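Long-range contacts in N-acetylglucosamine 2-epimerase (Xylella fastidiosa, PDB 3GT5), which probably catalyses the epimerisation or isomerisation of sugars related to N-acylglucosamine, on an alpha-helical barrel fold: residues A151-Y156 and M223-D228; R241-Q246 and G295-G300. All blocks are in the same frame, centred on the assembly; numbering follows the deposited sequence.

Contact 1: A151-Y156 and M223-D228; sequences AEYGLY and MRWEVD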
loop_
_atom_site.group_PDB
_atom_site.type_symbol
_atom_site.label_atom_id
_atom_site.label_comp_id
_atom_site.label_asym_id
_atom_site.label_seq_id
_atom_site.Cartn_x
_atom_site.Cartn_y
_atom_site.Cartn_z
ATOM N N ALA A 151 -5.483 22.952 3.070
ATOM C CA ALA A 151 -5.974 23.412 1.754
ATOM C C ALA A 151 -4.966 24.253 0.941
ATOM O O ALA A 151 -4.918 24.164 -0.286
ATOM C CB ALA A 151 -7.268 24.216 1.959
ATOM N N GLU A 152 -4.124 25.015 1.627
ATOM C CA GLU A 152 -3.168 25.922 1.001
ATOM C C GLU A 152 -2.162 25.128 0.132
ATOM O O GLU A 152 -1.708 25.602 -0.921
ATOM C CB GLU A 152 -2.466 26.729 2.123
ATOM C CG GLU A 152 -1.109 27.277 1.823
ATOM C CD GLU A 152 -0.626 28.297 2.858
ATOM O OE1 GLU A 152 -0.687 28.039 4.080
ATOM O OE2 GLU A 152 -0.139 29.361 2.433
ATOM N N TYR A 153 -1.828 23.923 0.599
ATOM C CA TYR A 153 -0.892 23.048 -0.094
ATOM C C TYR A 153 -1.564 21.933 -0.913
ATOM O O TYR A 153 -0.934 21.356 -1.784
ATOM C CB TYR A 153 0.097 22.473 0.861
ATOM C CG TYR A 153 1.043 23.498 1.424
ATOM C CD1 TYR A 153 2.125 23.965 0.676
ATOM C CD2 TYR A 153 0.835 24.043 2.657
ATOM C CE1 TYR A 153 3.018 24.935 1.223
ATOM C CE2 TYR A 153 1.695 25.033 3.172
ATOM C CZ TYR A 153 2.767 25.433 2.479
ATOM O OH TYR A 153 3.626 26.373 3.052
ATOM N N GLY A 154 -2.831 21.668 -0.666
ATOM C CA GLY A 154 -3.536 20.560 -1.331
ATOM C C GLY A 154 -3.062 19.170 -0.909
ATOM O O GLY A 154 -3.143 18.202 -1.691
ATOM N N LEU A 155 -2.527 19.107 0.308
ATOM C CA LEU A 155 -1.983 17.883 0.918
ATOM C C LEU A 155 -2.275 17.739 2.417
ATOM O O LEU A 155 -2.451 18.746 3.125
ATOM C CB LEU A 155 -0.460 17.866 0.703
ATOM C CG LEU A 155 0.008 17.814 -0.734
ATOM C CD1 LEU A 155 1.482 18.217 -0.864
ATOM C CD2 LEU A 155 -0.255 16.419 -1.295
ATOM N N TYR A 156 -2.261 16.496 2.932
ATOM C CA TYR A 156 -2.470 16.214 4.326
ATOM C C TYR A 156 -1.147 16.299 5.081
ATOM O O TYR A 156 -0.084 15.860 4.577
ATOM C CB TYR A 156 -3.080 14.806 4.531
ATOM C CG TYR A 156 -4.488 14.685 3.980
ATOM C CD1 TYR A 156 -5.599 15.094 4.722
ATOM C CD2 TYR A 156 -4.712 14.188 2.706
ATOM C CE1 TYR A 156 -6.880 15.016 4.180
ATOM C CE2 TYR A 156 -5.984 14.089 2.191
ATOM C CZ TYR A 156 -7.047 14.482 2.924
ATOM O OH TYR A 156 -8.286 14.355 2.355
ATOM N N MET A 223 7.822 21.820 6.562
ATOM C CA MET A 223 6.458 22.351 6.716
ATOM C C MET A 223 5.955 23.191 5.520
ATOM O O MET A 223 4.734 23.404 5.359
ATOM C CB MET A 223 6.400 23.173 8.024
ATOM C CG MET A 223 7.047 24.568 7.960
ATOM S SD MET A 223 6.882 25.391 9.596
ATOM C CE MET A 223 5.105 25.593 9.670
ATOM N N ARG A 224 6.858 23.683 4.688
ATOM C CA ARG A 224 6.494 24.426 3.491
ATOM C C ARG A 224 6.540 23.540 2.221
ATOM O O ARG A 224 6.516 24.008 1.092
ATOM C CB ARG A 224 7.401 25.674 3.349
ATOM C CG ARG A 224 6.993 26.780 4.288
ATOM C CD ARG A 224 7.965 27.899 4.235
ATOM N NE ARG A 224 9.233 27.596 4.897
ATOM C CZ ARG A 224 9.506 27.819 6.188
ATOM N NH1 ARG A 224 10.715 27.544 6.659
ATOM N NH2 ARG A 224 8.580 28.270 7.029
ATOM N N TRP A 225 6.562 22.228 2.437
ATOM C CA TRP A 225 6.665 21.253 1.388
ATOM C C TRP A 225 7.868 21.454 0.454
ATOM O O TRP A 225 7.834 21.091 -0.709
ATOM C CB TRP A 225 5.350 21.115 0.625
ATOM C CG TRP A 225 4.295 20.419 1.425
ATOM C CD1 TRP A 225 3.346 20.996 2.222
ATOM C CD2 TRP A 225 4.115 19.012 1.534
ATOM N NE1 TRP A 225 2.557 20.022 2.797
ATOM C CE2 TRP A 225 2.996 18.795 2.364
ATOM C CE3 TRP A 225 4.763 17.911 0.976
ATOM C CZ2 TRP A 225 2.538 17.505 2.674
ATOM C CZ3 TRP A 225 4.317 16.656 1.269
ATOM C CH2 TRP A 225 3.216 16.458 2.115
ATOM N N GLU A 226 8.959 21.978 1.006
ATOM C CA GLU A 226 10.264 21.933 0.333
ATOM C C GLU A 226 10.979 20.629 0.737
ATOM O O GLU A 226 10.772 20.107 1.820
ATOM C CB GLU A 226 11.125 23.132 0.742
ATOM C CG GLU A 226 10.549 24.451 0.246
ATOM C CD GLU A 226 10.357 24.492 -1.244
ATOM O OE1 GLU A 226 11.275 24.094 -1.989
ATOM O OE2 GLU A 226 9.269 24.920 -1.709
ATOM N N VAL A 227 11.809 20.122 -0.152
ATOM C CA VAL A 227 12.430 18.821 0.055
ATOM C C VAL A 227 13.319 18.826 1.305
ATOM O O VAL A 227 14.125 19.765 1.497
ATOM C CB VAL A 227 13.285 18.402 -1.165
ATOM C CG1 VAL A 227 14.032 17.102 -0.822
ATOM C CG2 VAL A 227 12.393 18.221 -2.403
ATOM N N ASP A 228 13.192 17.796 2.133
ATOM C CA ASP A 228 14.088 17.544 3.272
ATOM C C ASP A 228 15.024 16.408 2.822
ATOM O O ASP A 228 14.693 15.263 2.883
ATOM C CB ASP A 228 13.297 17.183 4.537
ATOM C CG ASP A 228 14.185 17.015 5.777
ATOM O OD1 ASP A 228 15.427 16.853 5.598
ATOM O OD2 ASP A 228 13.642 17.020 6.903
HETATM O O HOH W 1 3.812 26.307 5.889
HETATM O O HOH W 2 0.113 19.664 4.394
#
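Trp225 reaches out of the loop 223-228 and lays its indole against Leu155 and Tyr153, which approach from the same side of its plane, Leu155 over the six-membered ring and Tyr153 obliquely at CD1. The close-packed half lies at Leu155: its CD1 methyl sits 3.5 Å from the centroid of the Trp225 six-membered ring, only 6° off the ring normal, a CH-pi contact over the middle of the face. CB of the same leucine touches CZ2 of Trp225 at 3.6 Å, and the carbonyl O of Tyr156 comes up to the indole edge near its plane. Tyr153 meets the pyrrole end differently. Its CG lies 3.5 Å from CD1 of Trp225, but the planes stand 46° apart, so the rings neither stack nor meet edge to face. With CG of Tyr153 anti to its carbonyl carbon (chi1 -68°), the phenol runs along the loop and brings OH to 3.6 Å from CG of Arg224.

No direct hydrogen bond joins the segments. An inner water accepts from NE1 of Trp225 at 2.9 Å and donates to O of Leu155, giving the indole N-H a partner in the plane of its edge. The loose, solvent side is bridged by another, between OH of Tyr153 and O of Met223, beside exposed Met223 and Arg224.

A loop of the probable alpha/alpha barrel thus packs through a tryptophan on the small five-stranded sheet. Leu155 is shared between Trp225 and helix 192-211, while Tyr156, pointing away, packs on Leu201, Met178 and Leu144 of helices 192-211, 172-189 and 133-147.

Contact 2: R241-Q246 and G295-G300; sequences RPWGFQ and GFAPDG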
loop_
_atom_site.group_PDB
_atom_site.type_symbol
_atom_site.label_atom_id
_atom_site.label_comp_id
_atom_site.label_asym_id
_atom_site.label_seq_id
_atom_site.Cartn_x
_atom_site.Cartn_y
_atom_site.Cartn_z
ATOM N N ARG A 241 9.363 5.436 6.746
ATOM C CA ARG A 241 10.045 6.673 6.344
ATOM C C ARG A 241 11.532 6.378 6.069
ATOM O O ARG A 241 12.418 6.946 6.707
ATOM C CB ARG A 241 9.932 7.746 7.441
ATOM C CG ARG A 241 8.501 8.268 7.646
ATOM C CD ARG A 241 8.490 9.387 8.664
ATOM N NE ARG A 241 7.125 9.680 9.103
ATOM C CZ ARG A 241 6.803 10.564 10.045
ATOM N NH1 ARG A 241 7.728 11.306 10.674
ATOM N NH2 ARG A 241 5.514 10.736 10.340
ATOM N N PRO A 242 11.792 5.512 5.064
ATOM C CA PRO A 242 13.166 5.159 4.721
ATOM C C PRO A 242 13.871 6.329 4.044
ATOM O O PRO A 242 13.218 7.250 3.567
ATOM C CB PRO A 242 12.979 3.995 3.729
ATOM C CG PRO A 242 11.693 4.233 3.088
ATOM C CD PRO A 242 10.818 4.884 4.160
ATOM N N TRP A 243 15.189 6.300 3.979
ATOM C CA TRP A 243 15.902 7.352 3.251
ATOM C C TRP A 243 16.134 6.958 1.789
ATOM O O TRP A 243 16.490 5.808 1.501
ATOM C CB TRP A 243 17.263 7.665 3.900
ATOM C CG TRP A 243 17.920 8.875 3.227
ATOM C CD1 TRP A 243 17.735 10.192 3.565
ATOM C CD2 TRP A 243 18.851 8.880 2.131
ATOM N NE1 TRP A 243 18.444 11.011 2.721
ATOM C CE2 TRP A 243 19.152 10.236 1.843
ATOM C CE3 TRP A 243 19.443 7.871 1.338
ATOM C CZ2 TRP A 243 20.042 10.606 0.831
ATOM C CZ3 TRP A 243 20.327 8.244 0.322
ATOM C CH2 TRP A 243 20.600 9.590 0.058
ATOM N N GLY A 244 16.015 7.921 0.876
ATOM C CA GLY A 244 16.380 7.734 -0.540
ATOM C C GLY A 244 15.140 7.714 -1.416
ATOM O O GLY A 244 14.010 7.633 -0.879
ATOM N N PHE A 245 15.322 7.802 -2.743
ATOM C CA PHE A 245 14.214 7.587 -3.655
ATOM C C PHE A 245 13.814 6.143 -3.592
ATOM O O PHE A 245 14.666 5.255 -3.612
ATOM C CB PHE A 245 14.578 7.942 -5.100
ATOM C CG PHE A 245 14.640 9.407 -5.368
ATOM C CD1 PHE A 245 13.472 10.144 -5.464
ATOM C CD2 PHE A 245 15.854 10.046 -5.589
ATOM C CE1 PHE A 245 13.493 11.467 -5.756
ATOM C CE2 PHE A 245 15.891 11.422 -5.885
ATOM C CZ PHE A 245 14.710 12.128 -5.954
ATOM N N GLN A 246 12.504 5.909 -3.513
ATOM C CA GLN A 246 11.933 4.573 -3.433
ATOM C C GLN A 246 11.337 4.254 -4.803
ATOM O O GLN A 246 10.272 4.771 -5.129
ATOM C CB GLN A 246 10.817 4.585 -2.386
ATOM C CG GLN A 246 11.328 4.668 -0.958
ATOM C CD GLN A 246 11.502 3.282 -0.415
ATOM O OE1 GLN A 246 10.545 2.491 -0.450
ATOM N NE2 GLN A 246 12.714 2.948 0.081
ATOM N N GLY A 295 16.221 1.261 -2.905
ATOM C CA GLY A 295 16.456 2.703 -2.792
ATOM C C GLY A 295 17.647 3.188 -3.585
ATOM O O GLY A 295 18.629 2.452 -3.769
ATOM N N PHE A 296 17.538 4.394 -4.117
ATOM C CA PHE A 296 18.676 5.057 -4.745
ATOM C C PHE A 296 18.750 6.510 -4.304
ATOM O O PHE A 296 17.736 7.151 -3.979
ATOM C CB PHE A 296 18.723 4.882 -6.280
ATOM C CG PHE A 296 17.522 5.397 -7.014
ATOM C CD1 PHE A 296 17.458 6.697 -7.446
ATOM C CD2 PHE A 296 16.484 4.538 -7.328
ATOM C CE1 PHE A 296 16.369 7.152 -8.193
ATOM C CE2 PHE A 296 15.359 4.994 -8.026
ATOM C CZ PHE A 296 15.294 6.287 -8.450
ATOM N N ALA A 297 19.984 6.997 -4.206
ATOM C CA ALA A 297 20.242 8.381 -3.778
ATOM C C ALA A 297 19.951 9.347 -4.921
ATOM O O ALA A 297 19.762 8.941 -6.074
ATOM C CB ALA A 297 21.734 8.508 -3.312
ATOM N N PRO A 298 19.950 10.665 -4.632
ATOM C CA PRO A 298 19.742 11.656 -5.705
ATOM C C PRO A 298 20.794 11.723 -6.836
ATOM O O PRO A 298 20.533 12.315 -7.861
ATOM C CB PRO A 298 19.663 12.980 -4.936
ATOM C CG PRO A 298 19.207 12.573 -3.581
ATOM C CD PRO A 298 19.874 11.258 -3.290
ATOM N N ASP A 299 21.952 11.077 -6.666
ATOM C CA ASP A 299 22.952 10.972 -7.736
ATOM C C ASP A 299 22.722 9.727 -8.604
ATOM O O ASP A 299 23.521 9.471 -9.511
ATOM C CB ASP A 299 24.386 10.955 -7.129
ATOM C CG ASP A 299 24.696 9.675 -6.336
ATOM O OD1 ASP A 299 23.741 9.063 -5.777
ATOM O OD2 ASP A 299 25.885 9.276 -6.260
ATOM N N GLY A 300 21.691 8.932 -8.255
ATOM C CA GLY A 300 21.363 7.681 -8.940
ATOM C C GLY A 300 21.941 6.431 -8.286
ATOM O O GLY A 300 21.600 5.310 -8.678
#
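Phe296 has a chi1 of 59°, which wedges its ring between its own backbone N and carbonyl carbon and swings it against CB of Phe245; that CB lies over the ring face, 3.8 Å from the centroid, in a CH-pi contact. Phe245 has CG anti to its carbonyl carbon (chi1 -75°), which sends its own ring on toward Pro298. The two rings themselves are slid apart, with planes 30° from parallel and little overlap. The backbones beneath pair through two hydrogen bonds, Phe245 N to Phe296 O at 2.8 Å and the straighter Phe296 N to Phe245 O at 3.0 Å. This is a single antiparallel bridge, a hydrogen-bonded pair, by which the loop ahead of helix 247-263 attaches to strand 295-296, an outermost strand of the small sheet with 302-308 and 357-358. Phe245 O also receives a CA-H...O contact from Gly295 CA. Beyond the bridge, the type I turn from Ala297 to Gly300 begins, and Pro298 CA meets the edge of the Phe245 ring in its plane, 3.9 Å from CE2. Trp243 takes the flank: its CH2 corner lies 3.7 Å from CB of Ala297, near the indole plane, and 3.8 Å from CD of Pro298, while NE1 bonds to O of Trp229.

Contact 1 closes before contact 2 opens along the chain, and their centres lie 20 Å apart, with nearest atoms about 6 Å from each other and no touch. What joins them is the long connection between strand 220-221 and helix 247-263, which supplies 223-228 to the first and 241-246 to the second. The former packs on strand 155-160, the latter pairs with strand 295-296, and Arg241 reaches back from the second segment to form salt bridges with Asp158 and Glu159. Trp218 meets the Phe245 ring edge-to-face and donates from NE1 to O of Asp228. The connection therefore links two small antiparallel sheets of what is probably the (alpha/alpha)6 barrel of this family.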